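PDB 2IGS: DUF3218 domain-containing protein from Pseudomonas aeruginosa, which is of unknown function but belongs to the DUF3218 family, placed in the lysozyme clan, and folds into a largely helical domain. Local coordinates for residues A41-L46 against Y203-V207; I8-P12 against Y65-L69; L156-P161 against G180-R184. One frame throughout, in Å; residues are numbered along the deposited sequence. Where two conformers were deposited one is given.

Interaction 1 (A41-L46 against Y203-V207); sequences AWDIPL and YTTAV
The hydroxyl of Y203 gives a short hydrogen bond to the backbone carbonyl of W42 (OH to O, 2.6 Å), and this bond marks the crossing of helix 35-48 over the start of helix 203-216 in the helical core. The short segments cross steeply, their directions differing by 102° and their axes coming within 9.3 Å. Helix 35-48 is kinked at P45: L46 N turns to D43 O in a weak bond rather than to W42 O, which accepts the tyrosine hydroxyl instead. That hydroxyl arrives nearly in line with the W42 C=O (160°), and W42 O lies at the edge of the Y203 ring, in its plane. With CG anti to its own backbone N (chi1 174°), Y203 reaches across to the kink, where P45 CG rests 3.6 Å from Y203 CZ. A reciprocal bond runs the other way, from W42 NE1 to T204 O at 3.2 Å; NE1 comes in the carbonyl plane, on a lone pair, while T204 O is tilted out of the indole plane. T204 O also accepts from T208 OG1, so two donors share it, while Y20 meets the indole edge-to-face. V207 packs beside these polar links: its CB lies in plane at the indole edge, 3.9 Å from W42 CD1, its CG2 touches P45 CG, and its CG1 stops 3.3 Å from A41 O.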
ATOM      1  N   ALA F  41     -11.282  14.156 -36.665  1.00 17.77           N
ATOM      2  CA  ALA F  41     -12.073  12.918 -36.496  1.00 17.82           C
ATOM      3  C   ALA F  41     -11.768  11.886 -37.587  1.00 17.62           C
ATOM      4  O   ALA F  41     -11.543  10.711 -37.306  1.00 17.40           O
ATOM      5  CB  ALA F  41     -13.577  13.248 -36.481  1.00 17.00           C
ATOM      6  N   TRP F  42     -11.756  12.325 -38.842  1.00 17.94           N
ATOM      7  CA  TRP F  42     -11.617  11.388 -39.974  1.00 18.24           C
ATOM      8  C   TRP F  42     -10.152  11.016 -40.278  1.00 18.92           C
ATOM      9  O   TRP F  42      -9.888  10.100 -41.043  1.00 19.40           O
ATOM     10  CB  TRP F  42     -12.379  11.920 -41.200  1.00 17.42           C
ATOM     11  CG  TRP F  42     -13.902  11.791 -41.037  1.00 18.08           C
ATOM     12  CD1 TRP F  42     -14.577  10.930 -40.190  1.00 16.35           C
ATOM     13  CD2 TRP F  42     -14.919  12.490 -41.781  1.00 17.42           C
ATOM     14  NE1 TRP F  42     -15.941  11.060 -40.358  1.00 15.52           N
ATOM     15  CE2 TRP F  42     -16.181  12.021 -41.313  1.00 15.35           C
ATOM     16  CE3 TRP F  42     -14.888  13.488 -42.777  1.00 16.11           C
ATOM     17  CZ2 TRP F  42     -17.398  12.518 -41.806  1.00 15.21           C
ATOM     18  CZ3 TRP F  42     -16.102  13.972 -43.281  1.00 16.40           C
ATOM     19  CH2 TRP F  42     -17.344  13.473 -42.793  1.00 17.26           C
ATOM     20  N   ASP F  43      -9.204  11.723 -39.663  1.00 19.03           N
ATOM     21  CA  ASP F  43      -7.810  11.250 -39.594  1.00 19.61           C
ATOM     22  C   ASP F  43      -7.561  10.145 -38.551  1.00 18.86           C
ATOM     23  O   ASP F  43      -6.532   9.462 -38.608  1.00 18.90           O
ATOM     24  CB  ASP F  43      -6.834  12.423 -39.346  1.00 19.89           C
ATOM     25  CG  ASP F  43      -6.562  13.259 -40.610  1.00 21.69           C
ATOM     26  OD1 ASP F  43      -6.890  12.828 -41.743  1.00 21.98           O
ATOM     27  OD2 ASP F  43      -6.010  14.370 -40.463  1.00 24.75           O
ATOM     28  N   ILE F  44      -8.492   9.968 -37.613  1.00 18.59           N
ATOM     29  CA  ILE F  44      -8.308   9.031 -36.485  1.00 18.51           C
ATOM     30  C   ILE F  44      -7.789   7.627 -36.883  1.00 19.09           C
ATOM     31  O   ILE F  44      -6.742   7.233 -36.385  1.00 19.20           O
ATOM     32  CB  ILE F  44      -9.536   8.979 -35.494  1.00 18.41           C
ATOM     33  CG1 ILE F  44      -9.680  10.294 -34.701  1.00 17.56           C
ATOM     34  CG2 ILE F  44      -9.391   7.835 -34.505  1.00 18.44           C
ATOM     35  CD1 ILE F  44     -10.896  10.324 -33.784  1.00 17.20           C
ATOM     36  N   PRO F  45      -8.464   6.914 -37.833  1.00 19.39           N
ATOM     37  CA  PRO F  45      -7.983   5.585 -38.258  1.00 18.53           C
ATOM     38  C   PRO F  45      -6.582   5.585 -38.833  1.00 19.09           C
ATOM     39  O   PRO F  45      -5.856   4.606 -38.672  1.00 19.91           O
ATOM     40  CB  PRO F  45      -8.968   5.188 -39.347  1.00 18.45           C
ATOM     41  CG  PRO F  45     -10.208   5.895 -38.996  1.00 18.91           C
ATOM     42  CD  PRO F  45      -9.703   7.264 -38.560  1.00 19.12           C
ATOM     43  N   LEU F  46      -6.194   6.661 -39.509  1.00 18.57           N
ATOM     44  CA  LEU F  46      -4.854   6.721 -40.024  1.00 18.58           C
ATOM     45  C   LEU F  46      -3.853   7.051 -38.920  1.00 18.67           C
ATOM     46  O   LEU F  46      -2.739   6.534 -38.934  1.00 19.02           O
ATOM     47  CB  LEU F  46      -4.728   7.701 -41.183  1.00 18.47           C
ATOM     48  CG  LEU F  46      -3.355   7.734 -41.868  1.00 17.34           C
ATOM     49  CD1 LEU F  46      -3.116   6.404 -42.578  1.00 15.85           C
ATOM     50  CD2 LEU F  46      -3.308   8.914 -42.849  1.00 17.69           C
ATOM     51  N   TYR F 203     -16.453   4.108 -43.289  1.00 20.00           N
ATOM     52  CA  TYR F 203     -15.311   4.654 -42.572  1.00 19.09           C
ATOM     53  C   TYR F 203     -15.750   5.870 -41.775  1.00 19.70           C
ATOM     54  O   TYR F 203     -15.497   5.977 -40.581  1.00 19.99           O
ATOM     55  CB  TYR F 203     -14.240   5.030 -43.616  1.00 19.28           C
ATOM     56  CG  TYR F 203     -13.005   5.755 -43.124  1.00 17.54           C
ATOM     57  CD1 TYR F 203     -13.044   7.115 -42.799  1.00 18.53           C
ATOM     58  CD2 TYR F 203     -11.786   5.105 -43.062  1.00 15.58           C
ATOM     59  CE1 TYR F 203     -11.868   7.791 -42.382  1.00 19.04           C
ATOM     60  CE2 TYR F 203     -10.625   5.767 -42.668  1.00 14.12           C
ATOM     61  CZ  TYR F 203     -10.671   7.097 -42.322  1.00 16.30           C
ATOM     62  OH  TYR F 203      -9.515   7.735 -41.925  1.00 17.01           O
ATOM     63  N   THR F 204     -16.447   6.759 -42.467  1.00 19.78           N
ATOM     64  CA  THR F 204     -16.920   8.032 -41.968  1.00 20.03           C
ATOM     65  C   THR F 204     -17.985   7.908 -40.843  1.00 20.06           C
ATOM     66  O   THR F 204     -17.936   8.633 -39.834  1.00 19.94           O
ATOM     67  CB  THR F 204     -17.399   8.796 -43.211  1.00 19.94           C
ATOM     68  OG1 THR F 204     -16.830  10.102 -43.283  1.00 23.27           O
ATOM     69  CG2 THR F 204     -18.878   8.784 -43.422  1.00 16.92           C
ATOM     70  N   THR F 205     -18.920   6.970 -41.000  1.00 20.59           N
ATOM     71  CA  THR F 205     -20.006   6.759 -40.024  1.00 21.09           C
ATOM     72  C   THR F 205     -19.588   5.864 -38.841  1.00 20.95           C
ATOM     73  O   THR F 205     -20.144   5.981 -37.742  1.00 21.01           O
ATOM     74  CB  THR F 205     -21.247   6.133 -40.669  1.00 20.90           C
ATOM     75  OG1 THR F 205     -20.836   5.003 -41.440  1.00 23.28           O
ATOM     76  CG2 THR F 205     -22.013   7.146 -41.566  1.00 21.60           C
ATOM     77  N   ALA F 206     -18.648   4.953 -39.085  1.00 20.54           N
ATOM     78  CA  ALA F 206     -17.946   4.209 -38.012  1.00 19.73           C
ATOM     79  C   ALA F 206     -17.200   5.165 -37.076  1.00 20.02           C
ATOM     80  O   ALA F 206     -17.192   4.961 -35.868  1.00 20.27           O
ATOM     81  CB  ALA F 206     -16.983   3.217 -38.593  1.00 18.30           C
ATOM     82  N   VAL F 207     -16.557   6.198 -37.629  1.00 19.73           N
ATOM     83  CA  VAL F 207     -15.865   7.165 -36.777  1.00 19.24           C
ATOM     84  C   VAL F 207     -16.884   8.001 -35.979  1.00 19.64           C
ATOM     85  O   VAL F 207     -16.635   8.320 -34.826  1.00 20.24           O
ATOM     86  CB  VAL F 207     -14.883   8.078 -37.560  1.00 18.97           C
ATOM     87  CG1 VAL F 207     -14.403   9.220 -36.670  1.00 19.42           C
ATOM     88  CG2 VAL F 207     -13.691   7.288 -38.156  1.00 16.73           C
TER

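Interaction 2 (I8-P12 against Y65-L69); sequences IYQNP and YSTLL
Y65, with CG anti to the backbone N (chi1 177°), sends its ring from helix 63-82 toward the loop that leads into helix 12-27, and Y9, with CG beside its own N (chi1 -57°), turns the edge of its ring to S66. The first torsion puts the Y65 hydroxyl 2.7 Å from Y9 O, the one hydrogen bond between residues 8-12 and 65-69. Its donor sits 32° out of the carbonyl plane, whereas the acceptor lies close to the plane of the Y65 ring, at its edge. P12 CG packs against the same hydroxyl, with 3.5 Å between P12 CG and Y65 OH, and the two side chains cross at about a right angle. L69 CD1 bridges the two rings: it stands over one face of Y65, offset toward the rim, and is 3.9 Å from Y9 CD1. That same methyl comes to 3.6 Å from I8 O, while I8 CD1 slides past L69 CB in the opposite direction at 4.1 Å. S66 presents its side chain to the edge of the Y9 ring, S66 OG being 3.5 Å from Y9 CE1; the polar partner of this hydroxyl is D62 O, one turn earlier. F52 stacks on Y65, and helices 35-48 and 203-216 also touch that tyrosine. Between these segments, then, one directional bond, Y65 OH to Y9 O, supplements mainly apolar packing, and no charge pair takes part.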
ATOM      1  N   ILE F   8      -6.376  11.701 -50.468  1.00 21.19           N
ATOM      2  CA  ILE F   8      -7.243  10.949 -49.590  1.00 20.15           C
ATOM      3  C   ILE F   8      -6.562   9.843 -48.774  1.00 19.08           C
ATOM      4  O   ILE F   8      -7.027   9.525 -47.699  1.00 17.82           O
ATOM      5  CB  ILE F   8      -8.483  10.376 -50.348  1.00 20.55           C
ATOM      6  CG1 ILE F   8      -9.603  10.063 -49.329  1.00 21.59           C
ATOM      7  CG2 ILE F   8      -8.072   9.195 -51.265  1.00 20.47           C
ATOM      8  CD1 ILE F   8     -10.957   9.636 -49.898  1.00 20.13           C
ATOM      9  N   TYR F   9      -5.470   9.264 -49.270  1.00 18.82           N
ATOM     10  CA  TYR F   9      -4.777   8.203 -48.508  1.00 18.46           C
ATOM     11  C   TYR F   9      -4.019   8.763 -47.295  1.00 18.67           C
ATOM     12  O   TYR F   9      -4.045   8.161 -46.227  1.00 18.39           O
ATOM     13  CB  TYR F   9      -3.774   7.430 -49.361  1.00 18.09           C
ATOM     14  CG  TYR F   9      -4.310   6.773 -50.602  1.00 17.58           C
ATOM     15  CD1 TYR F   9      -4.876   5.500 -50.545  1.00 17.43           C
ATOM     16  CD2 TYR F   9      -4.226   7.414 -51.843  1.00 17.74           C
ATOM     17  CE1 TYR F   9      -5.360   4.877 -51.694  1.00 18.86           C
ATOM     18  CE2 TYR F   9      -4.703   6.800 -53.005  1.00 18.64           C
ATOM     19  CZ  TYR F   9      -5.280   5.528 -52.908  1.00 17.93           C
ATOM     20  OH  TYR F   9      -5.749   4.895 -54.023  1.00 18.49           O
ATOM     21  N   GLN F  10      -3.364   9.910 -47.480  1.00 18.59           N
ATOM     22  CA  GLN F  10      -2.530  10.527 -46.454  1.00 19.69           C
ATOM     23  C   GLN F  10      -3.279  11.588 -45.649  1.00 19.55           C
ATOM     24  O   GLN F  10      -2.934  11.860 -44.510  1.00 19.47           O
ATOM     25  CB  GLN F  10      -1.268  11.151 -47.091  1.00 19.36           C
ATOM     26  CG  GLN F  10      -0.265  10.118 -47.668  1.00 19.14           C
ATOM     27  CD  GLN F  10       0.965  10.763 -48.249  1.00 21.69           C
ATOM     28  OE1 GLN F  10       0.894  11.516 -49.238  1.00 23.44           O
ATOM     29  NE2 GLN F  10       2.119  10.482 -47.639  1.00 22.52           N
ATOM     30  N   ASN F  11      -4.281  12.199 -46.275  1.00 19.99           N
ATOM     31  CA  ASN F  11      -5.079  13.261 -45.663  1.00 19.97           C
ATOM     32  C   ASN F  11      -6.562  12.907 -45.799  1.00 19.60           C
ATOM     33  O   ASN F  11      -7.322  13.692 -46.356  1.00 20.47           O
ATOM     34  CB  ASN F  11      -4.804  14.636 -46.329  1.00 19.41           C
ATOM     35  CG  ASN F  11      -3.326  14.962 -46.438  1.00 19.92           C
ATOM     36  OD1 ASN F  11      -2.751  15.648 -45.568  1.00 20.38           O
ATOM     37  ND2 ASN F  11      -2.694  14.471 -47.494  1.00 15.16           N
ATOM     38  N   PRO F  12      -6.988  11.733 -45.276  1.00 19.97           N
ATOM     39  CA  PRO F  12      -8.397  11.332 -45.501  1.00 19.30           C
ATOM     40  C   PRO F  12      -9.331  12.347 -44.859  1.00 19.29           C
ATOM     41  O   PRO F  12     -10.399  12.580 -45.364  1.00 19.25           O
ATOM     42  CB  PRO F  12      -8.501   9.998 -44.764  1.00 19.29           C
ATOM     43  CG  PRO F  12      -7.357  10.030 -43.754  1.00 19.87           C
ATOM     44  CD  PRO F  12      -6.266  10.760 -44.423  1.00 18.88           C
ATOM     45  N   TYR F  65      -7.788  -0.581 -46.247  1.00 20.45           N
ATOM     46  CA  TYR F  65      -7.847   0.862 -46.062  1.00 19.65           C
ATOM     47  C   TYR F  65      -8.344   1.605 -47.323  1.00 19.40           C
ATOM     48  O   TYR F  65      -9.271   2.410 -47.256  1.00 20.07           O
ATOM     49  CB  TYR F  65      -6.476   1.360 -45.619  1.00 18.38           C
ATOM     50  CG  TYR F  65      -6.388   2.858 -45.469  1.00 16.40           C
ATOM     51  CD1 TYR F  65      -7.268   3.539 -44.636  1.00 16.31           C
ATOM     52  CD2 TYR F  65      -5.402   3.581 -46.118  1.00 14.26           C
ATOM     53  CE1 TYR F  65      -7.188   4.904 -44.482  1.00 16.92           C
ATOM     54  CE2 TYR F  65      -5.316   4.965 -45.982  1.00 13.33           C
ATOM     55  CZ  TYR F  65      -6.216   5.608 -45.164  1.00 14.95           C
ATOM     56  OH  TYR F  65      -6.155   6.958 -44.980  1.00 18.03           O
ATOM     57  N   SER F  66      -7.726   1.308 -48.461  1.00 19.34           N
ATOM     58  CA  SER F  66      -8.075   1.880 -49.759  1.00 19.32           C
ATOM     59  C   SER F  66      -9.500   1.572 -50.179  1.00 19.27           C
ATOM     60  O   SER F  66     -10.203   2.454 -50.691  1.00 18.90           O
ATOM     61  CB  SER F  66      -7.103   1.381 -50.837  1.00 19.00           C
ATOM     62  OG  SER F  66      -5.765   1.635 -50.426  1.00 20.18           O
ATOM     63  N   THR F  67      -9.926   0.327 -49.955  1.00 19.15           N
ATOM     64  CA  THR F  67     -11.313  -0.074 -50.210  1.00 19.15           C
ATOM     65  C   THR F  67     -12.317   0.775 -49.415  1.00 19.37           C
ATOM     66  O   THR F  67     -13.292   1.256 -49.958  1.00 19.86           O
ATOM     67  CB  THR F  67     -11.492  -1.573 -49.988  1.00 19.56           C
ATOM     68  OG1 THR F  67     -10.709  -2.267 -50.973  1.00 18.73           O
ATOM     69  CG2 THR F  67     -12.985  -2.010 -50.126  1.00 18.54           C
ATOM     70  N   LEU F  68     -12.042   0.989 -48.142  1.00 19.43           N
ATOM     71  CA  LEU F  68     -12.840   1.893 -47.321  1.00 19.48           C
ATOM     72  C   LEU F  68     -12.962   3.290 -47.918  1.00 19.28           C
ATOM     73  O   LEU F  68     -14.031   3.904 -47.854  1.00 19.55           O
ATOM     74  CB  LEU F  68     -12.203   2.004 -45.933  1.00 18.68           C
ATOM     75  CG  LEU F  68     -12.846   1.198 -44.782  1.00 20.35           C
ATOM     76  CD1 LEU F  68     -13.796   0.028 -45.214  1.00 17.16           C
ATOM     77  CD2 LEU F  68     -11.835   0.745 -43.735  1.00 13.71           C
ATOM     78  N   LEU F  69     -11.848   3.794 -48.448  1.00 18.84           N
ATOM     79  CA  LEU F  69     -11.779   5.128 -49.048  1.00 18.57           C
ATOM     80  C   LEU F  69     -12.549   5.202 -50.359  1.00 18.21           C
ATOM     81  O   LEU F  69     -13.284   6.165 -50.571  1.00 17.61           O
ATOM     82  CB  LEU F  69     -10.325   5.623 -49.206  1.00 18.01           C
ATOM     83  CG  LEU F  69      -9.454   5.704 -47.932  1.00 17.69           C
ATOM     84  CD1 LEU F  69      -8.028   6.095 -48.313  1.00 19.09           C
ATOM     85  CD2 LEU F  69      -9.976   6.698 -46.918  1.00 15.11           C
TER

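Interaction 3 (L156-P161 against G180-R184); sequences LRTLTP and GVGLR
The N-H of G182 points almost straight at L156 O (N to O 2.7 Å, 176° at the hydrogen) from within a type II beta turn, G180 to L183, where G182 takes the positive-phi third position (phi 72°). The bond ties this turn to the loop that follows the last strand, 154-155, of the small antiparallel sheet. A CA-H...O contact runs alongside, G182 CA lying 3.3 Å from R157 O. Of the side chains, R157 leaves its backbone pointing away and then bends at chi2, which brings the chain back over the turn and sets R157 CD 3.5 Å from L183 O. R184 CG lies over one face of the R157 guanidinium, 3.5 Å from its CZ; R184 has two conformers, so its outer end is less certain. E145 forms a salt bridge with R157 NH2 and a long, weak ion pair with R184 NH1, which would offset the like charges. A bound acetic acid, probably from the crystallisation liquor, lies about 4 Å from the R157 side chain. On the apolar flank V181 and L159 both reach W164. V181 CG2 touches L159 CD2, and V181 CG1 packs 3.4 Å from L159 O.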
ATOM      1  N   LEU F 156     -20.874  -3.093 -28.075  1.00 21.05           N
ATOM      2  CA  LEU F 156     -22.315  -2.996 -28.098  1.00 21.03           C
ATOM      3  C   LEU F 156     -22.969  -3.942 -27.076  1.00 20.89           C
ATOM      4  O   LEU F 156     -24.018  -3.620 -26.532  1.00 21.57           O
ATOM      5  CB  LEU F 156     -22.839  -3.234 -29.531  1.00 20.42           C
ATOM      6  CG  LEU F 156     -22.487  -2.235 -30.639  1.00 19.32           C
ATOM      7  CD1 LEU F 156     -23.145  -2.671 -31.951  1.00 18.33           C
ATOM      8  CD2 LEU F 156     -22.917  -0.825 -30.284  1.00 18.08           C
ATOM      9  N   ARG F 157     -22.330  -5.086 -26.832  1.00 20.86           N
ATOM     10  CA  ARG F 157     -22.787  -6.124 -25.906  1.00 21.92           C
ATOM     11  C   ARG F 157     -22.891  -5.593 -24.491  1.00 22.32           C
ATOM     12  O   ARG F 157     -23.778  -5.940 -23.716  1.00 21.72           O
ATOM     13  CB  ARG F 157     -21.793  -7.286 -25.903  1.00 22.13           C
ATOM     14  CG  ARG F 157     -22.029  -8.354 -24.825  1.00 21.77           C
ATOM     15  CD  ARG F 157     -23.296  -9.143 -25.100  1.00 25.10           C
ATOM     16  NE  ARG F 157     -23.569 -10.139 -24.070  1.00 26.46           N
ATOM     17  CZ  ARG F 157     -24.198  -9.877 -22.927  1.00 30.07           C
ATOM     18  NH1 ARG F 157     -24.616  -8.642 -22.661  1.00 32.10           N
ATOM     19  NH2 ARG F 157     -24.400 -10.840 -22.036  1.00 30.10           N
ATOM     20  N   THR F 158     -21.959  -4.713 -24.194  1.00 22.46           N
ATOM     21  CA  THR F 158     -21.736  -4.246 -22.875  1.00 22.58           C
ATOM     22  C   THR F 158     -22.419  -2.885 -22.655  1.00 22.96           C
ATOM     23  O   THR F 158     -22.637  -2.459 -21.519  1.00 22.37           O
ATOM     24  CB  THR F 158     -20.216  -4.239 -22.711  1.00 22.72           C
ATOM     25  OG1 THR F 158     -19.846  -5.247 -21.763  1.00 24.13           O
ATOM     26  CG2 THR F 158     -19.653  -2.891 -22.380  1.00 21.16           C
ATOM     27  N   LEU F 159     -22.754  -2.221 -23.755  1.00 23.12           N
ATOM     28  CA  LEU F 159     -23.357  -0.902 -23.728  1.00 23.85           C
ATOM     29  C   LEU F 159     -24.748  -0.922 -23.096  1.00 24.66           C
ATOM     30  O   LEU F 159     -25.584  -1.785 -23.385  1.00 25.07           O
ATOM     31  CB  LEU F 159     -23.401  -0.338 -25.149  1.00 23.65           C
ATOM     32  CG  LEU F 159     -24.101   0.964 -25.469  1.00 22.67           C
ATOM     33  CD1 LEU F 159     -23.566   2.057 -24.591  1.00 22.95           C
ATOM     34  CD2 LEU F 159     -23.832   1.246 -26.910  1.00 23.66           C
ATOM     35  N   THR F 160     -24.981   0.037 -22.213  1.00 25.63           N
ATOM     36  CA  THR F 160     -26.221   0.111 -21.448  1.00 26.17           C
ATOM     37  C   THR F 160     -27.314   0.788 -22.293  1.00 27.29           C
ATOM     38  O   THR F 160     -27.011   1.746 -23.029  1.00 27.32           O
ATOM     39  CB  THR F 160     -25.941   0.900 -20.155  1.00 26.05           C
ATOM     40  OG1 THR F 160     -25.246   0.064 -19.214  1.00 25.78           O
ATOM     41  CG2 THR F 160     -27.200   1.404 -19.535  1.00 27.65           C
ATOM     42  N   PRO F 161     -28.588   0.308 -22.205  1.00 28.01           N
ATOM     43  CA  PRO F 161     -29.682   0.977 -22.927  1.00 28.49           C
ATOM     44  C   PRO F 161     -29.806   2.457 -22.550  1.00 29.03           C
ATOM     45  O   PRO F 161     -30.227   3.268 -23.379  1.00 29.17           O
ATOM     46  CB  PRO F 161     -30.937   0.208 -22.475  1.00 28.86           C
ATOM     47  CG  PRO F 161     -30.542  -0.494 -21.213  1.00 28.60           C
ATOM     48  CD  PRO F 161     -29.092  -0.852 -21.444  1.00 28.39           C
ATOM     49  N   GLY F 180     -28.146  -4.107 -31.949  1.00 20.23           N
ATOM     50  CA  GLY F 180     -27.033  -4.859 -31.345  1.00 20.57           C
ATOM     51  C   GLY F 180     -26.769  -4.561 -29.875  1.00 20.73           C
ATOM     52  O   GLY F 180     -26.057  -5.308 -29.222  1.00 21.68           O
ATOM     53  N   VAL F 181     -27.351  -3.489 -29.336  1.00 20.95           N
ATOM     54  CA  VAL F 181     -27.059  -3.075 -27.952  1.00 20.81           C
ATOM     55  C   VAL F 181     -27.442  -4.192 -26.985  1.00 20.37           C
ATOM     56  O   VAL F 181     -28.594  -4.566 -26.894  1.00 20.27           O
ATOM     57  CB  VAL F 181     -27.759  -1.738 -27.570  1.00 20.71           C
ATOM     58  CG1 VAL F 181     -27.551  -1.397 -26.087  1.00 21.79           C
ATOM     59  CG2 VAL F 181     -27.261  -0.592 -28.448  1.00 21.37           C
ATOM     60  N   GLY F 182     -26.458  -4.717 -26.263  1.00 20.39           N
ATOM     61  CA  GLY F 182     -26.692  -5.824 -25.327  1.00 19.83           C
ATOM     62  C   GLY F 182     -26.969  -7.182 -25.950  1.00 19.62           C
ATOM     63  O   GLY F 182     -27.259  -8.135 -25.245  1.00 19.94           O
ATOM     64  N   LEU F 183     -26.848  -7.301 -27.271  1.00 20.06           N
ATOM     65  CA  LEU F 183     -27.255  -8.552 -27.930  1.00 19.90           C
ATOM     66  C   LEU F 183     -26.222  -9.684 -27.767  1.00 19.68           C
ATOM     67  O   LEU F 183     -25.039  -9.502 -28.087  1.00 19.90           O
ATOM     68  CB  LEU F 183     -27.626  -8.298 -29.400  1.00 19.26           C
ATOM     69  CG  LEU F 183     -28.402  -9.423 -30.097  1.00 19.50           C
ATOM     70  CD1 LEU F 183     -29.849  -9.401 -29.677  1.00 17.52           C
ATOM     71  CD2 LEU F 183     -28.290  -9.269 -31.618  1.00 19.84           C
ATOM     72  N   ARG F 184     -26.669 -10.829 -27.241  0.50 19.47           N
ATOM     73  CA  ARG F 184     -25.813 -12.020 -27.064  0.50 19.11           C
ATOM     74  C   ARG F 184     -25.689 -12.787 -28.386  0.50 18.91           C
ATOM     75  O   ARG F 184     -26.606 -12.766 -29.202  0.50 18.24           O
ATOM     76  CB  ARG F 184     -26.340 -12.928 -25.930  0.50 18.93           C
ATOM     77  CG  ARG F 184     -26.102 -12.360 -24.524  0.50 19.67           C
ATOM     78  CD  ARG F 184     -27.039 -12.897 -23.422  0.50 19.22           C
ATOM     79  NE  ARG F 184     -27.266 -11.858 -22.408  0.50 20.64           N
ATOM     80  CZ  ARG F 184     -27.563 -12.060 -21.122  0.50 20.00           C
ATOM     81  NH1 ARG F 184     -27.675 -13.282 -20.624  0.50 20.44           N
ATOM     82  NH2 ARG F 184     -27.740 -11.018 -20.323  0.50 19.05           N
TER

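How the interactions relate
Interactions 1 and 2 form one continuous patch. Their centres are 10 Å apart and their atoms touch: L46 CD2 packs on Q10 O at 3.4 Å, and P12 CG on Y203 OH at 3.6 Å. Along the chain their segments alternate (8-12, 41-46, 65-69, 203-207), so the N-terminal loop, helices 35-48 and 63-82 and the C-terminal helix 203-216 meet in a patch that runs from near the chain's centre (interaction 1) outward (interaction 2). Interaction 3 is nested within the long loop closed by interaction 1, yet its centre lies 22 Å from that of interaction 1 and 30 Å from that of interaction 2, on the opposite side of the chain's centre from interaction 2. It joins the loops after strand 154-155 and helix 171-177, touching neither other contact.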